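Local coordinates for protein cytidine deaminase (PDB 3DMO) that catalyses the zinc-dependent hydrolytic deamination of cytidine and 2'-deoxycytidine to uridine and 2'-deoxyuridine, probably scavenging these nucleosides for UMP synthesis, at residues Ala62-Leu67 and Ala94-Cys99; Glu23-Pro28 and Gly48-Asn53. One frame throughout, in Å; residues are numbered along the deposited sequence.

Contact 1 lies deep in the chain, its centre about 5 Å from that of the whole chain, and joins the starts of helices 62-72 and 97-107 round the zinc. Contact 2, about 13 Å from the chain centre, is also largely buried but sits further out, where the loop after helix 11-22 runs beside the end of strand 45-49. Sulfur, metal and a water dominate contact 1; backbone hydrogen bonds and amide and carboxylate groups dominate contact 2, which supplies predicted substrate-binding residues. The two meet where Ala62 CB packs on Cys49 CA and Thr65 OG1 hydrogen-bonds Cys49 O. Both also reach the third subunit.

Contact 1: residues Ala62-Leu67 and Ala94-Cys99; sequences AERTAL and APCGAC. With ZN (zinc ion), chain E.
Glu63 and Arg64 face Pro95-Cys99 across the zinc site of cytidine deaminase, built on the Cys96-x-x-Cys99 metal motif at the start of helix 97-107 together with Cys61, two residues before Glu63; the first turns of helices 62-72 and 97-107 converge here on the metal. Zinc is held by Cys96 SG at 2.2 Å and Cys99 SG at 2.4 Å, with Cys61 and a water completing the site. Glu63, the predicted proton donor, has a chain bent at chi2 (91°), which puts CD against Cys99 SG and OE2 beside Pro95. Its OE2 lies 3.4 Å from Pro95 CA, the two side chains crossing at about a right angle. The same oxygen accepts from the zinc-bound water (2.7 Å), which in turn accepts from Cys96 N at 2.9 Å, so metal, carboxylate and backbone together fix the water's place. On the other flank Arg64, bent at chi3, lays one guanidinium face on the methyl of Ala98, with CB 3.8 Å above the plane and over its centre. Gln101 of the second subunit accepts from Gly97 N, while Leu58 of the third subunit packs on Arg64 and Ala98. Cys96 SG caps helix 97-107 by accepting from Cys99 N, and Arg64 NE donates to Cys99 SG over 3.5 Å (154° at the hydrogen), the sulfur tilted slightly from the guanidinium plane.

Contact 2: residues Glu23-Pro28 and Gly48-Asn53; sequences EKAYAP and GCNVEN
Tyr26 sets CG anti to the backbone N (chi1 176°), which brings the ring alongside Glu52, whose backbone O meets the ring edge in plane, 3.3 Å from Tyr26 CE2. Asn50, with chi1 55°, holds CG between its backbone N and carbonyl carbon, and its amide reaches the methyls of two alanines: OD1 is 3.2 Å from Ala25 CB, ND2 3.6 Å from Ala27 CB. Glu52 extends beyond CG along Ala27, OE2 coming within 3.3 Å of Ala27 CA. Both polar ends are fixed from the chain nearby: Asn50 ND2 hydrogen-bonds Phe32 O and OD1 Val34 N, while Glu52 OE2 is hydrogen-bonded to Tyr29 N and OE1 to Ser30 OG. The backbones run side by side, forming a single parallel bridge between Tyr26 and Val51: Tyr26 N donates to Asn50 O (3.1 Å), and Glu52 N to Tyr26 O (2.8 Å). Asn50 and Glu52, of the predicted substrate site, both hydrogen-bond one hydroxyl of a methylpentanediol, probably from crystallisation, and Tyr26 OH hydrogen-bonds Glu105 of the third subunit. The contact thus lays the loop between helix 11-22 and strand 34-40 beside the end of strand 45-49, an outermost strand of the sheet within this chain, and the loop that follows it; backbone hydrogen bonds tie Gly48 to Ala36 of strand 34-40 and Val51 to Asn60, just before helix 62-72.

Contact 1: residues Ala62-Leu67 and Ala94-Cys99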
loop_
_atom_site.group_PDB
_atom_site.type_symbol
_atom_site.label_atom_id
_atom_site.label_comp_id
_atom_site.label_asym_id
_atom_site.label_seq_id
_atom_site.Cartn_x
_atom_site.Cartn_y
_atom_site.Cartn_z
ATOM N N ALA A 62 0.862 -11.140 -6.833
ATOM C CA ALA A 62 0.581 -12.577 -6.791
ATOM C C ALA A 62 0.927 -13.267 -5.467
ATOM O O ALA A 62 0.107 -14.004 -4.916
ATOM C CB ALA A 62 1.292 -13.285 -7.952
ATOM N N GLU A 63 2.134 -13.011 -4.957
ATOM C CA GLU A 63 2.617 -13.623 -3.719
ATOM C C GLU A 63 1.644 -13.294 -2.583
ATOM O O GLU A 63 1.243 -14.173 -1.809
ATOM C CB GLU A 63 4.013 -13.091 -3.346
ATOM C CG GLU A 63 5.124 -13.312 -4.389
ATOM C CD GLU A 63 5.277 -12.155 -5.386
ATOM O OE1 GLU A 63 4.289 -11.761 -6.034
ATOM O OE2 GLU A 63 6.405 -11.634 -5.531
ATOM N N ARG A 64 1.265 -12.018 -2.494
ATOM C CA ARG A 64 0.370 -11.569 -1.436
ATOM C C ARG A 64 -1.054 -12.087 -1.606
ATOM O O ARG A 64 -1.681 -12.463 -0.621
ATOM C CB ARG A 64 0.410 -10.048 -1.277
ATOM C CG ARG A 64 1.682 -9.579 -0.577
ATOM C CD ARG A 64 1.688 -8.073 -0.418
ATOM N NE ARG A 64 2.082 -7.410 -1.657
ATOM C CZ ARG A 64 1.872 -6.125 -1.925
ATOM N NH1 ARG A 64 1.275 -5.329 -1.034
ATOM N NH2 ARG A 64 2.274 -5.623 -3.085
ATOM N N THR A 65 -1.539 -12.145 -2.848
ATOM C CA THR A 65 -2.840 -12.750 -3.155
ATOM C C THR A 65 -2.910 -14.205 -2.667
ATOM O O THR A 65 -3.878 -14.590 -2.006
ATOM C CB THR A 65 -3.156 -12.683 -4.664
ATOM O OG1 THR A 65 -3.313 -11.314 -5.056
ATOM C CG2 THR A 65 -4.449 -13.443 -4.989
ATOM N N ALA A 66 -1.883 -14.998 -2.980
ATOM C CA ALA A 66 -1.806 -16.392 -2.520
ATOM C C ALA A 66 -1.818 -16.509 -0.994
ATOM O O ALA A 66 -2.579 -17.293 -0.434
ATOM C CB ALA A 66 -0.575 -17.092 -3.099
ATOM N N LEU A 67 -0.996 -15.704 -0.325
ATOM C CA LEU A 67 -0.923 -15.735 1.134
ATOM C C LEU A 67 -2.210 -15.253 1.813
ATOM O O LEU A 67 -2.660 -15.869 2.778
ATOM C CB LEU A 67 0.278 -14.936 1.638
ATOM C CG LEU A 67 1.677 -15.540 1.441
ATOM C CD1 LEU A 67 2.766 -14.451 1.468
ATOM C CD2 LEU A 67 1.971 -16.627 2.488
ATOM N N ALA A 94 12.025 -11.659 -9.409
ATOM C CA ALA A 94 12.386 -11.153 -8.092
ATOM C C ALA A 94 11.137 -10.599 -7.399
ATOM O O ALA A 94 10.498 -9.681 -7.915
ATOM C CB ALA A 94 13.417 -10.083 -8.239
ATOM N N PRO A 95 10.765 -11.174 -6.239
ATOM C CA PRO A 95 9.668 -10.580 -5.474
ATOM C C PRO A 95 9.963 -9.142 -5.076
ATOM O O PRO A 95 11.101 -8.826 -4.702
ATOM C CB PRO A 95 9.605 -11.464 -4.221
ATOM C CG PRO A 95 10.152 -12.790 -4.684
ATOM C CD PRO A 95 11.290 -12.386 -5.578
ATOM N N CYS A 96 8.947 -8.286 -5.144
ATOM C CA CYS A 96 9.121 -6.918 -4.670
ATOM C C CYS A 96 9.274 -6.882 -3.151
ATOM O O CYS A 96 8.947 -7.850 -2.445
ATOM C CB CYS A 96 7.955 -6.021 -5.127
ATOM S SG CYS A 96 6.446 -6.140 -4.129
ATOM N N GLY A 97 9.775 -5.754 -2.661
ATOM C CA GLY A 97 10.030 -5.557 -1.226
ATOM C C GLY A 97 8.800 -5.681 -0.324
ATOM O O GLY A 97 8.884 -6.207 0.793
ATOM N N ALA A 98 7.664 -5.171 -0.793
ATOM C CA ALA A 98 6.389 -5.330 -0.083
ATOM C C ALA A 98 6.037 -6.813 0.094
ATOM O O ALA A 98 5.703 -7.258 1.201
ATOM C CB ALA A 98 5.276 -4.596 -0.805
ATOM N N CYS A 99 6.121 -7.581 -0.994
ATOM C CA CYS A 99 5.903 -9.029 -0.923
ATOM C C CYS A 99 6.862 -9.755 0.010
ATOM O O CYS A 99 6.454 -10.680 0.710
ATOM C CB CYS A 99 5.952 -9.674 -2.310
ATOM S SG CYS A 99 4.475 -9.357 -3.282
HETATM ZN ZN ZN E . 5.247 -7.819 -4.919
HETATM O O HOH W 1 6.371 -9.015 -6.292
#

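Contact 2: residues Glu23-Pro28 and Gly48-Asn53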
loop_
_atom_site.group_PDB
_atom_site.type_symbol
_atom_site.label_atom_id
_atom_site.label_comp_id
_atom_site.label_asym_id
_atom_site.label_seq_id
_atom_site.Cartn_x
_atom_site.Cartn_y
_atom_site.Cartn_z
ATOM N N GLU A 23 -2.082 -17.335 -15.247
ATOM C CA GLU A 23 -3.051 -17.187 -16.340
ATOM C C GLU A 23 -4.311 -16.411 -15.942
ATOM O O GLU A 23 -4.996 -15.847 -16.795
ATOM C CB GLU A 23 -3.437 -18.558 -16.906
ATOM C CG GLU A 23 -2.312 -19.255 -17.668
ATOM C CD GLU A 23 -1.849 -18.454 -18.876
ATOM O OE1 GLU A 23 -0.694 -17.966 -18.866
ATOM O OE2 GLU A 23 -2.647 -18.297 -19.830
ATOM N N LYS A 24 -4.596 -16.374 -14.643
ATOM C CA LYS A 24 -5.793 -15.725 -14.120
ATOM C C LYS A 24 -5.568 -14.278 -13.673
ATOM O O LYS A 24 -6.490 -13.639 -13.181
ATOM C CB LYS A 24 -6.379 -16.569 -12.983
ATOM C CG LYS A 24 -6.869 -17.938 -13.486
ATOM C CD LYS A 24 -7.374 -18.853 -12.383
ATOM C CE LYS A 24 -6.231 -19.608 -11.689
ATOM N NZ LYS A 24 -6.702 -20.289 -10.425
ATOM N N ALA A 25 -4.353 -13.770 -13.868
ATOM C CA ALA A 25 -4.015 -12.400 -13.473
ATOM C C ALA A 25 -4.964 -11.363 -14.072
ATOM O O ALA A 25 -5.479 -11.530 -15.180
ATOM C CB ALA A 25 -2.587 -12.077 -13.851
ATOM N N TYR A 26 -5.211 -10.307 -13.309
ATOM C CA TYR A 26 -5.916 -9.139 -13.808
ATOM C C TYR A 26 -4.896 -8.010 -13.841
ATOM O O TYR A 26 -4.661 -7.338 -12.831
ATOM C CB TYR A 26 -7.125 -8.801 -12.921
ATOM C CG TYR A 26 -7.865 -7.540 -13.319
ATOM C CD1 TYR A 26 -8.614 -7.479 -14.498
ATOM C CD2 TYR A 26 -7.816 -6.403 -12.505
ATOM C CE1 TYR A 26 -9.293 -6.301 -14.856
ATOM C CE2 TYR A 26 -8.489 -5.235 -12.848
ATOM C CZ TYR A 26 -9.218 -5.189 -14.021
ATOM O OH TYR A 26 -9.875 -4.021 -14.340
ATOM N N ALA A 27 -4.262 -7.839 -15.000
ATOM C CA ALA A 27 -3.213 -6.832 -15.172
ATOM C C ALA A 27 -3.363 -6.028 -16.478
ATOM O O ALA A 27 -2.441 -6.004 -17.296
ATOM C CB ALA A 27 -1.822 -7.486 -15.088
ATOM N N PRO A 28 -4.507 -5.335 -16.663
ATOM C CA PRO A 28 -4.688 -4.600 -17.915
ATOM C C PRO A 28 -3.874 -3.305 -17.975
ATOM O O PRO A 28 -3.802 -2.679 -19.034
ATOM C CB PRO A 28 -6.183 -4.282 -17.914
ATOM C CG PRO A 28 -6.516 -4.139 -16.478
ATOM C CD PRO A 28 -5.665 -5.157 -15.761
ATOM N N GLY A 48 -2.136 -17.599 -6.462
ATOM C CA GLY A 48 -2.205 -16.155 -6.379
ATOM C C GLY A 48 -1.820 -15.561 -7.717
ATOM O O GLY A 48 -1.034 -16.143 -8.470
ATOM N N CYS A 49 -2.392 -14.407 -8.027
ATOM C CA CYS A 49 -2.014 -13.662 -9.214
ATOM C C CYS A 49 -2.064 -12.183 -8.866
ATOM O O CYS A 49 -2.690 -11.795 -7.861
ATOM C CB CYS A 49 -2.960 -13.997 -10.376
ATOM S SG CYS A 49 -4.690 -13.616 -10.037
ATOM N N ASN A 50 -1.399 -11.355 -9.664
ATOM C CA ASN A 50 -1.516 -9.918 -9.453
ATOM C C ASN A 50 -2.908 -9.421 -9.850
ATOM O O ASN A 50 -3.556 -9.992 -10.737
ATOM C CB ASN A 50 -0.373 -9.115 -10.102
ATOM C CG ASN A 50 -0.199 -9.393 -11.588
ATOM O OD1 ASN A 50 -0.407 -10.512 -12.057
ATOM N ND2 ASN A 50 0.234 -8.371 -12.327
ATOM N N VAL A 51 -3.392 -8.419 -9.131
ATOM C CA VAL A 51 -4.724 -7.860 -9.365
ATOM C C VAL A 51 -4.558 -6.363 -9.342
ATOM O O VAL A 51 -4.307 -5.774 -8.284
ATOM C CB VAL A 51 -5.759 -8.301 -8.294
ATOM C CG1 VAL A 51 -7.134 -7.699 -8.595
ATOM C CG2 VAL A 51 -5.834 -9.833 -8.223
ATOM N N GLU A 52 -4.684 -5.757 -10.517
ATOM C CA GLU A 52 -4.397 -4.342 -10.678
ATOM C C GLU A 52 -5.626 -3.450 -10.481
ATOM O O GLU A 52 -6.761 -3.931 -10.404
ATOM C CB GLU A 52 -3.702 -4.081 -12.024
ATOM C CG GLU A 52 -2.367 -4.806 -12.105
ATOM C CD GLU A 52 -1.497 -4.425 -13.291
ATOM O OE1 GLU A 52 -0.273 -4.661 -13.200
ATOM O OE2 GLU A 52 -2.020 -3.925 -14.309
ATOM N N ASN A 53 -5.369 -2.147 -10.361
ATOM C CA ASN A 53 -6.409 -1.141 -10.177
ATOM C C ASN A 53 -5.991 0.110 -10.933
ATOM O O ASN A 53 -4.795 0.348 -11.100
ATOM C CB ASN A 53 -6.569 -0.828 -8.687
ATOM C CG ASN A 53 -7.827 -0.049 -8.389
ATOM O OD1 ASN A 53 -7.840 1.185 -8.479
ATOM N ND2 ASN A 53 -8.892 -0.754 -8.015
#